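Local coordinates for nitroreductase (Bacteroides fragilis NCTC 9343, PDB 3EK3), which binds flavin mononucleotide between its two subunits and probably acts as an NAD(P)H-dependent oxidoreductase of the nitroreductase family, at residues 38-43 with 117-122; 100-103 with 108-111; 27-32 with 125-130. One frame throughout, in Å; residues are numbered along the deposited sequence. Where two conformers were deposited one is given.

Interaction 1 of 3, residues 38-43 with 117-122. With FMN (flavin mononucleotide), chain B.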
loop_
_atom_site.group_PDB
_atom_site.type_symbol
_atom_site.label_atom_id
_atom_site.label_comp_id
_atom_site.label_asym_id
_atom_site.label_seq_id
_atom_site.Cartn_x
_atom_site.Cartn_y
_atom_site.Cartn_z
ATOM N N ALA A 38 -10.519 -2.259 -5.207
ATOM C CA ALA A 38 -10.886 -1.347 -6.292
ATOM C C ALA A 38 -11.015 0.121 -5.896
ATOM O O ALA A 38 -10.767 1.026 -6.721
ATOM C CB ALA A 38 -12.165 -1.809 -6.972
ATOM N N TYR A 39 -11.424 0.348 -4.643
ATOM C CA TYR A 39 -11.573 1.686 -4.058
ATOM C C TYR A 39 -10.293 2.318 -3.484
ATOM O O TYR A 39 -10.307 3.484 -3.029
ATOM C CB TYR A 39 -12.691 1.655 -2.993
ATOM C CG TYR A 39 -14.059 1.915 -3.560
ATOM C CD1 TYR A 39 -14.796 0.899 -4.172
ATOM C CD2 TYR A 39 -14.612 3.184 -3.511
ATOM C CE1 TYR A 39 -16.045 1.155 -4.708
ATOM C CE2 TYR A 39 -15.851 3.451 -4.061
ATOM C CZ TYR A 39 -16.562 2.432 -4.663
ATOM O OH TYR A 39 -17.805 2.682 -5.184
ATOM N N ALA A 40 -9.176 1.587 -3.554
ATOM C CA ALA A 40 -7.876 2.120 -3.187
ATOM C C ALA A 40 -7.478 3.330 -4.059
ATOM O O ALA A 40 -7.903 3.479 -5.220
ATOM C CB ALA A 40 -6.748 0.999 -3.275
ATOM N N PRO A 41 -6.646 4.203 -3.500
ATOM C CA PRO A 41 -6.171 5.311 -4.276
ATOM C C PRO A 41 -5.209 4.754 -5.317
ATOM O O PRO A 41 -4.576 3.717 -5.063
ATOM C CB PRO A 41 -5.390 6.161 -3.259
ATOM C CG PRO A 41 -4.984 5.201 -2.162
ATOM C CD PRO A 41 -6.125 4.190 -2.112
ATOM N N SER A 42 -5.163 5.404 -6.465
ATOM C CA SER A 42 -4.131 5.117 -7.495
ATOM C C SER A 42 -3.609 6.388 -8.067
ATOM O O SER A 42 -4.327 7.380 -8.219
ATOM C CB SER A 42 -4.675 4.204 -8.609
ATOM O OG SER A 42 -5.679 4.830 -9.404
ATOM N N GLY A 43 -2.324 6.376 -8.460
ATOM C CA GLY A 43 -1.703 7.567 -8.980
ATOM C C GLY A 43 -2.457 8.027 -10.195
ATOM O O GLY A 43 -2.754 7.208 -11.086
ATOM N N ILE A 117 -4.089 -3.838 -2.028
ATOM C CA ILE A 117 -3.862 -5.040 -1.246
ATOM C C ILE A 117 -4.183 -4.762 0.221
ATOM O O ILE A 117 -4.905 -5.550 0.861
ATOM C CB ILE A 117 -2.447 -5.579 -1.427
ATOM C CG1 ILE A 117 -2.330 -6.247 -2.802
ATOM C CG2 ILE A 117 -2.114 -6.596 -0.323
ATOM C CD1 ILE A 117 -0.909 -6.531 -3.238
ATOM N N GLU A 118 -3.686 -3.644 0.758
ATOM C CA GLU A 118 -3.956 -3.300 2.149
ATOM C C GLU A 118 -5.452 -3.161 2.402
ATOM O O GLU A 118 -5.930 -3.689 3.398
ATOM C CB GLU A 118 -3.167 -2.073 2.588
ATOM C CG GLU A 118 -3.209 -1.706 4.076
ATOM C CD GLU A 118 -2.674 -2.791 5.001
ATOM O OE1 GLU A 118 -2.025 -3.696 4.508
ATOM O OE2 GLU A 118 -2.922 -2.773 6.240
ATOM N N ASN A 119 -6.183 -2.513 1.506
ATOM C CA ASN A 119 -7.657 -2.473 1.624
ATOM C C ASN A 119 -8.290 -3.872 1.721
ATOM O O ASN A 119 -9.181 -4.116 2.523
ATOM C CB ASN A 119 -8.267 -1.693 0.434
ATOM C CG ASN A 119 -8.185 -0.201 0.622
ATOM O OD1 ASN A 119 -7.613 0.283 1.616
ATOM N ND2 ASN A 119 -8.775 0.553 -0.323
HETATM N N MSE A 120 -7.843 -4.767 0.860
HETATM C CA MSE A 120 -8.350 -6.130 0.808
HETATM C C MSE A 120 -8.098 -6.872 2.118
HETATM O O MSE A 120 -9.015 -7.514 2.649
HETATM C CB MSE A 120 -7.690 -6.873 -0.357
HETATM C CG MSE A 120 -8.199 -6.436 -1.685
HETATM SE SE MSE A 120 -7.618 -7.717 -3.073
HETATM C CE MSE A 120 -7.910 -6.577 -4.616
ATOM N N PHE A 121 -6.884 -6.739 2.668
ATOM C CA PHE A 121 -6.543 -7.330 3.984
ATOM C C PHE A 121 -7.509 -6.855 5.061
ATOM O O PHE A 121 -8.036 -7.630 5.866
ATOM C CB PHE A 121 -5.146 -6.961 4.462
ATOM C CG PHE A 121 -3.991 -7.549 3.642
ATOM C CD1 PHE A 121 -4.088 -8.766 2.931
ATOM C CD2 PHE A 121 -2.761 -6.909 3.679
ATOM C CE1 PHE A 121 -2.969 -9.270 2.218
ATOM C CE2 PHE A 121 -1.640 -7.413 2.994
ATOM C CZ PHE A 121 -1.759 -8.602 2.262
ATOM N N LEU A 122 -7.711 -5.535 5.078
ATOM C CA LEU A 122 -8.569 -4.918 6.083
ATOM C C LEU A 122 -10.042 -5.285 5.895
ATOM O O LEU A 122 -10.747 -5.624 6.850
ATOM C CB LEU A 122 -8.346 -3.404 6.079
ATOM C CG LEU A 122 -6.946 -2.951 6.515
ATOM C CD1 LEU A 122 -6.763 -1.410 6.369
ATOM C CD2 LEU A 122 -6.584 -3.404 7.942
HETATM N N1 FMN B . -2.740 13.157 -5.234
HETATM C C2 FMN B . -2.161 14.405 -5.229
HETATM O O2 FMN B . -2.859 15.418 -5.118
HETATM N N3 FMN B . -0.802 14.574 -5.383
HETATM C C4 FMN B . -0.008 13.491 -5.548
HETATM O O4 FMN B . 1.218 13.672 -5.461
HETATM C C4A FMN B . -0.588 12.215 -5.538
HETATM N N5 FMN B . 0.204 11.105 -5.682
HETATM C C5A FMN B . -0.325 9.830 -5.645
HETATM C C6 FMN B . 0.525 8.730 -5.758
HETATM C C7 FMN B . 0.024 7.432 -5.686
HETATM C C7M FMN B . 0.969 6.233 -5.600
HETATM C C8 FMN B . -1.346 7.251 -5.460
HETATM C C8M FMN B . -1.826 5.924 -4.919
HETATM C C9 FMN B . -2.192 8.358 -5.344
HETATM C C9A FMN B . -1.697 9.656 -5.428
HETATM N N10 FMN B . -2.523 10.788 -5.331
HETATM C C10 FMN B . -1.965 12.045 -5.340
HETATM C "C1'" FMN B . -4.006 10.648 -5.089
HETATM C "C2'" FMN B . -4.711 10.159 -6.359
HETATM O "O2'" FMN B . -4.808 11.214 -7.300
HETATM C "C3'" FMN B . -6.110 9.715 -5.965
HETATM O "O3'" FMN B . -5.989 8.545 -5.187
HETATM C "C4'" FMN B . -6.991 9.380 -7.185
HETATM O "O4'" FMN B . -7.280 10.559 -7.925
HETATM C "C5'" FMN B . -8.298 8.723 -6.749
HETATM O "O5'" FMN B . -9.054 9.619 -5.945
HETATM P P FMN B . -9.537 9.239 -4.445
HETATM O O1P FMN B . -10.196 7.917 -4.506
HETATM O O2P FMN B . -10.391 10.403 -3.909
HETATM O O3P FMN B . -8.311 9.031 -3.591
HETATM O O HOH W 1 -10.142 3.344 -0.254
#
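N119, on the helix 109-126, meets A40 in the loop that leaves helix 27-38, a small buried contact in the dimeric, FMN-dependent nitroreductase fold, where this loop supplies part of the flavin site.

The direct touch is van der Waals. The amide nitrogen ND2 of N119 lies 3.4 Å from A40 CA and 3.6 Å from A40 CB, the methyl being directed at the helix. With CG beside the backbone N (chi1 -80°), the N119 amide reaches out from the helix to the loop. A40 N is also near ND2, but both are donors and the pair is not bonded. The A40 methyl packs further against C115 and A116 of the same helix.

Polar links run through the same amide. ND2 gives one hydrogen bond to A36 O, near the end of helix 27-38, and another to a water 3.1 Å away from ND2; the same water is hydrogen-bonded to Y39 O at 2.8 Å. Two bonds on one nitrogen should hold the amide against rotation. Y39 O is further hydrogen-bonded to R14 and K179 of the second subunit, both FMN-binding residues.

The later residues of this segment, 41-43, meet the cofactor. S42 O lies 3.4 Å from FMN C2'. G43 N, which is hydrogen-bonded to D112, is 3.3 Å from FMN C8. P41 CB comes within 3.1 Å of FMN O3', a ribityl hydroxyl.

Interaction 2 of 3, residues 100-103 with 108-111. With FMN (flavin mononucleotide), chain B.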
loop_
_atom_site.group_PDB
_atom_site.type_symbol
_atom_site.label_atom_id
_atom_site.label_comp_id
_atom_site.label_asym_id
_atom_site.label_seq_id
_atom_site.Cartn_x
_atom_site.Cartn_y
_atom_site.Cartn_z
ATOM N N VAL A 100 -2.617 -9.498 -7.880
ATOM C CA VAL A 100 -2.806 -8.049 -8.065
ATOM C C VAL A 100 -1.680 -7.593 -8.999
ATOM O O VAL A 100 -0.504 -7.674 -8.664
ATOM C CB VAL A 100 -2.864 -7.269 -6.730
ATOM C CG1 VAL A 100 -3.103 -5.745 -6.997
ATOM C CG2 VAL A 100 -4.023 -7.792 -5.797
ATOM N N SER A 101 -2.062 -7.123 -10.192
ATOM C CA SER A 101 -1.084 -6.807 -11.245
ATOM C C SER A 101 -1.266 -5.362 -11.697
ATOM O O SER A 101 -2.284 -4.777 -11.453
ATOM C CB SER A 101 -1.237 -7.749 -12.435
ATOM O OG SER A 101 -2.497 -7.639 -13.088
ATOM N N ASN A 102 -0.272 -4.820 -12.391
ATOM C CA ASN A 102 -0.379 -3.464 -12.917
ATOM C C ASN A 102 0.567 -3.362 -14.065
ATOM O O ASN A 102 1.513 -4.127 -14.140
ATOM C CB ASN A 102 -0.037 -2.442 -11.816
ATOM C CG ASN A 102 -0.655 -1.037 -12.052
ATOM O OD1 ASN A 102 -1.315 -0.776 -13.053
ATOM N ND2 ASN A 102 -0.398 -0.123 -11.116
ATOM N N GLU A 103 0.321 -2.398 -14.949
ATOM C CA GLU A 103 1.305 -2.060 -15.954
ATOM C C GLU A 103 2.452 -1.344 -15.256
ATOM O O GLU A 103 2.272 -0.591 -14.310
ATOM C CB GLU A 103 0.680 -1.224 -17.067
ATOM C CG GLU A 103 0.168 0.110 -16.656
ATOM C CD GLU A 103 -0.476 0.891 -17.834
ATOM O OE1 GLU A 103 -1.276 0.294 -18.610
ATOM O OE2 GLU A 103 -0.160 2.100 -17.944
ATOM N N TRP A 108 5.468 4.347 -9.582
ATOM C CA TRP A 108 4.671 4.014 -8.420
ATOM C C TRP A 108 3.689 2.854 -8.647
ATOM O O TRP A 108 2.789 2.615 -7.809
ATOM C CB TRP A 108 3.900 5.257 -7.979
ATOM C CG TRP A 108 2.962 5.767 -9.022
ATOM C CD1 TRP A 108 1.710 5.293 -9.315
ATOM C CD2 TRP A 108 3.187 6.873 -9.897
ATOM N NE1 TRP A 108 1.165 6.032 -10.343
ATOM C CE2 TRP A 108 2.045 7.004 -10.712
ATOM C CE3 TRP A 108 4.247 7.777 -10.061
ATOM C CZ2 TRP A 108 1.924 8.010 -11.684
ATOM C CZ3 TRP A 108 4.131 8.767 -11.016
ATOM C CH2 TRP A 108 2.979 8.870 -11.825
ATOM N N ALA A 109 3.832 2.154 -9.772
ATOM C CA ALA A 109 2.915 1.032 -10.105
ATOM C C ALA A 109 2.675 0.043 -8.954
ATOM O O ALA A 109 1.529 -0.356 -8.687
ATOM C CB ALA A 109 3.418 0.278 -11.320
ATOM N N GLY A 110 3.736 -0.322 -8.254
ATOM C CA GLY A 110 3.604 -1.265 -7.170
ATOM C C GLY A 110 2.941 -0.665 -5.948
ATOM O O GLY A 110 2.323 -1.383 -5.159
HETATM N N MSE A 111 3.108 0.650 -5.758
HETATM C CA MSE A 111 2.438 1.273 -4.631
HETATM C C MSE A 111 0.943 1.348 -4.848
HETATM O O MSE A 111 0.161 1.134 -3.886
HETATM C CB MSE A 111 3.073 2.643 -4.309
HETATM C CG MSE A 111 4.540 2.524 -3.914
HETATM SE SE MSE A 111 5.281 4.082 -3.077
HETATM C CE MSE A 111 4.818 5.288 -4.492
HETATM N N1 FMN B . -2.740 13.157 -5.234
HETATM C C2 FMN B . -2.161 14.405 -5.229
HETATM O O2 FMN B . -2.859 15.418 -5.118
HETATM N N3 FMN B . -0.802 14.574 -5.383
HETATM C C4 FMN B . -0.008 13.491 -5.548
HETATM O O4 FMN B . 1.218 13.672 -5.461
HETATM C C4A FMN B . -0.588 12.215 -5.538
HETATM N N5 FMN B . 0.204 11.105 -5.682
HETATM C C5A FMN B . -0.325 9.830 -5.645
HETATM C C6 FMN B . 0.525 8.730 -5.758
HETATM C C7 FMN B . 0.024 7.432 -5.686
HETATM C C7M FMN B . 0.969 6.233 -5.600
HETATM C C8 FMN B . -1.346 7.251 -5.460
HETATM C C8M FMN B . -1.826 5.924 -4.919
HETATM C C9 FMN B . -2.192 8.358 -5.344
HETATM C C9A FMN B . -1.697 9.656 -5.428
HETATM N N10 FMN B . -2.523 10.788 -5.331
HETATM C C10 FMN B . -1.965 12.045 -5.340
HETATM C "C1'" FMN B . -4.006 10.648 -5.089
HETATM C "C2'" FMN B . -4.711 10.159 -6.359
HETATM O "O2'" FMN B . -4.808 11.214 -7.300
HETATM C "C3'" FMN B . -6.110 9.715 -5.965
HETATM O "O3'" FMN B . -5.989 8.545 -5.187
HETATM C "C4'" FMN B . -6.991 9.380 -7.185
HETATM O "O4'" FMN B . -7.280 10.559 -7.925
HETATM C "C5'" FMN B . -8.298 8.723 -6.749
HETATM O "O5'" FMN B . -9.054 9.619 -5.945
HETATM P P FMN B . -9.537 9.239 -4.445
HETATM O O1P FMN B . -10.196 7.917 -4.506
HETATM O O2P FMN B . -10.391 10.403 -3.909
HETATM O O3P FMN B . -8.311 9.031 -3.591
#
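N102 and A109 form the close part of this contact, in which the last residue of strand 96-102 reaches the first turn of helix 109-126. The amide nitrogen ND2 of N102 donates to A109 O across 3.1 Å, with a nearly straight N-H...O angle of 164°. The acceptor sits almost in the N102 amide plane, while the donor approaches the carbonyl from well off its axis (C=O...N angle 112°). An extended first torsion, CG opposite the backbone N (chi1 -156°), carries the amide over to the helix. Its other end is held too: OD1 is hydrogen-bonded to T48 OG1 and, weakly, to E103 N. Gripped at both ends, the amide should have little freedom to flip. Beside this bond the A109 methyl lies between the two segments, 3.8 Å from N102 ND2 and 3.3 Å from E103 O.

The partly exposed side is looser. The CB of E103 points away from the helix, and its carboxylate makes a long, weak ion pair with K105. W108 occupies the N-cap position; its CB lies 3.9 Å from the flavin methyl C7M, and its side chain packs on N135 of the second subunit.

Around the contact, N102 and A109 both pack on Y162 of strand 160-168, while C113 and I117 pack on V100, so that the first half of helix 109-126 lies along the two central strands, 96-102 and 160-168.

Interaction 3 of 3, residues 27-32 with 125-130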
loop_
_atom_site.group_PDB
_atom_site.type_symbol
_atom_site.label_atom_id
_atom_site.label_comp_id
_atom_site.label_asym_id
_atom_site.label_seq_id
_atom_site.Cartn_x
_atom_site.Cartn_y
_atom_site.Cartn_z
ATOM N N ALA A 27 -19.052 -16.017 -1.741
ATOM C CA ALA A 27 -18.982 -15.141 -2.908
ATOM C C ALA A 27 -19.209 -13.674 -2.543
ATOM O O ALA A 27 -18.541 -12.807 -3.110
ATOM C CB ALA A 27 -20.009 -15.572 -3.932
ATOM N N ASP A 28 -20.159 -13.408 -1.638
ATOM C CA ASP A 28 -20.450 -12.020 -1.245
ATOM C C ASP A 28 -19.249 -11.371 -0.537
ATOM O O ASP A 28 -18.906 -10.193 -0.816
ATOM C CB ASP A 28 -21.777 -11.862 -0.454
ATOM C CG ASP A 28 -21.819 -12.641 0.878
ATOM O OD1 ASP A 28 -20.904 -13.433 1.184
ATOM O OD2 ASP A 28 -22.825 -12.473 1.622
ATOM N N ASP A 29 -18.575 -12.137 0.326
ATOM C CA ASP A 29 -17.355 -11.649 1.000
ATOM C C ASP A 29 -16.240 -11.406 0.010
ATOM O O ASP A 29 -15.565 -10.386 0.081
ATOM C CB ASP A 29 -16.882 -12.626 2.069
ATOM C CG ASP A 29 -17.825 -12.679 3.276
ATOM O OD1 ASP A 29 -18.658 -11.774 3.436
ATOM O OD2 ASP A 29 -17.724 -13.630 4.067
ATOM N N LEU A 30 -16.059 -12.321 -0.930
ATOM C CA LEU A 30 -15.013 -12.132 -1.929
ATOM C C LEU A 30 -15.311 -10.857 -2.689
ATOM O O LEU A 30 -14.430 -10.034 -2.834
ATOM C CB LEU A 30 -14.904 -13.323 -2.869
ATOM C CG LEU A 30 -13.895 -13.127 -3.991
ATOM C CD1 LEU A 30 -12.497 -12.869 -3.402
ATOM C CD2 LEU A 30 -13.913 -14.326 -4.931
ATOM N N ASN A 31 -16.559 -10.650 -3.126
ATOM C CA ASN A 31 -16.889 -9.418 -3.868
ATOM C C ASN A 31 -16.636 -8.132 -3.062
ATOM O O ASN A 31 -16.118 -7.157 -3.587
ATOM C CB ASN A 31 -18.334 -9.428 -4.339
ATOM C CG ASN A 31 -18.571 -10.413 -5.470
ATOM O OD1 ASN A 31 -17.702 -10.630 -6.312
ATOM N ND2 ASN A 31 -19.781 -10.966 -5.524
ATOM N N ALA A 32 -16.974 -8.166 -1.786
ATOM C CA ALA A 32 -16.756 -7.022 -0.880
ATOM C C ALA A 32 -15.278 -6.727 -0.727
ATOM O O ALA A 32 -14.869 -5.554 -0.684
ATOM C CB ALA A 32 -17.356 -7.299 0.486
ATOM N N THR A 125 -10.248 -8.866 7.090
ATOM C CA THR A 125 -10.240 -8.936 8.552
ATOM C C THR A 125 -11.597 -8.534 9.094
ATOM O O THR A 125 -12.108 -9.178 10.013
ATOM C CB THR A 125 -9.124 -8.067 9.154
ATOM O OG1 THR A 125 -7.853 -8.519 8.689
ATOM C CG2 THR A 125 -9.144 -8.158 10.686
ATOM N N SER A 126 -12.191 -7.482 8.532
ATOM C CA SER A 126 -13.503 -7.012 9.046
ATOM C C SER A 126 -14.618 -8.028 8.853
ATOM O O SER A 126 -15.646 -7.925 9.515
ATOM C CB SER A 126 -13.917 -5.695 8.395
ATOM O OG SER A 126 -14.428 -5.931 7.100
ATOM N N LEU A 127 -14.401 -9.009 7.985
ATOM C CA LEU A 127 -15.362 -10.066 7.677
ATOM C C LEU A 127 -15.015 -11.437 8.282
ATOM O O LEU A 127 -15.652 -12.456 7.962
ATOM C CB LEU A 127 -15.480 -10.172 6.167
ATOM C CG LEU A 127 -16.068 -8.944 5.455
ATOM C CD1 LEU A 127 -15.778 -9.019 3.942
ATOM C CD2 LEU A 127 -17.546 -8.790 5.695
ATOM N N GLY A 128 -14.016 -11.459 9.161
ATOM C CA GLY A 128 -13.506 -12.701 9.750
ATOM C C GLY A 128 -12.726 -13.644 8.859
ATOM O O GLY A 128 -12.557 -14.820 9.183
ATOM N N ILE A 129 -12.228 -13.087 7.765
ATOM C CA ILE A 129 -11.482 -13.810 6.746
ATOM C C ILE A 129 -9.991 -13.512 6.893
ATOM O O ILE A 129 -9.582 -12.347 6.885
ATOM C CB ILE A 129 -12.011 -13.412 5.353
ATOM C CG1 ILE A 129 -13.375 -14.065 5.119
ATOM C CG2 ILE A 129 -10.994 -13.778 4.246
ATOM C CD1 ILE A 129 -14.153 -13.503 3.937
ATOM N N ALA A 130 -9.198 -14.566 7.079
ATOM C CA ALA A 130 -7.745 -14.454 7.196
ATOM C C ALA A 130 -7.152 -14.128 5.849
ATOM O O ALA A 130 -7.718 -14.459 4.802
ATOM C CB ALA A 130 -7.129 -15.783 7.720
HETATM O O HOH W 2 -17.908 -12.923 6.513
#
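D29, on the first turns of helix 27-38, meets I129 and L127 just beyond the end of helix 109-126, where a Schellman motif closes that helix. The nearest touch is van der Waals: in the conformer of I129 given here, its CD1 methyl comes to 3.4 Å from D29 CB and also lies beside the carboxylate oxygen, 3.6 Å from D29 OD2. L127 takes the other branch, its CD2 lying 3.9 Å from D29 OD1. The D29 torsion explains this division: with CG beside the backbone N (chi1 -70°), OD1 is placed by L127 and OD2 by I129. One turn further along helix 27-38, the A32 methyl packs on L127 CD1 at 4.2 Å.

In the next shell, I33 of helix 27-38 receives both L127 and I129, while I129 also touches L167 of strand 160-168.

Further out, the turn itself sets the two apolar side chains. G128, with positive phi, is the C-prime residue: its N bonds to T125 O and I129 N reaches back to A124 O, bringing L127 and I129 to the same neighbouring helix. L127 also packs on N5 of the second subunit, and A32 on that subunit's L8. Across the contact a single water completes the link, donating to D29 OD2 at 2.6 Å and to L127 O at 2.7 Å.

How the interactions relate
From the N terminus, helix 27-38 comes first, and its opening turns later meet 125-130 in interaction 3, closing the longest loop. Nested within it, interaction 1 joins the segment following that helix to 117-122, and interaction 2, nested deeper, closes the short connection from strand 96-102 into helix 109-126. None of them cross. Interactions 1 and 2 touch, I117 packing on V100 and G43 on W108, and both reach the flavin. Interaction 3 lies about 23 Å from interaction 2, centre to centre. Helix 109-126 is common to all three, tied at its start through 108-111, in its middle through 117-122 and at its end through 125-130.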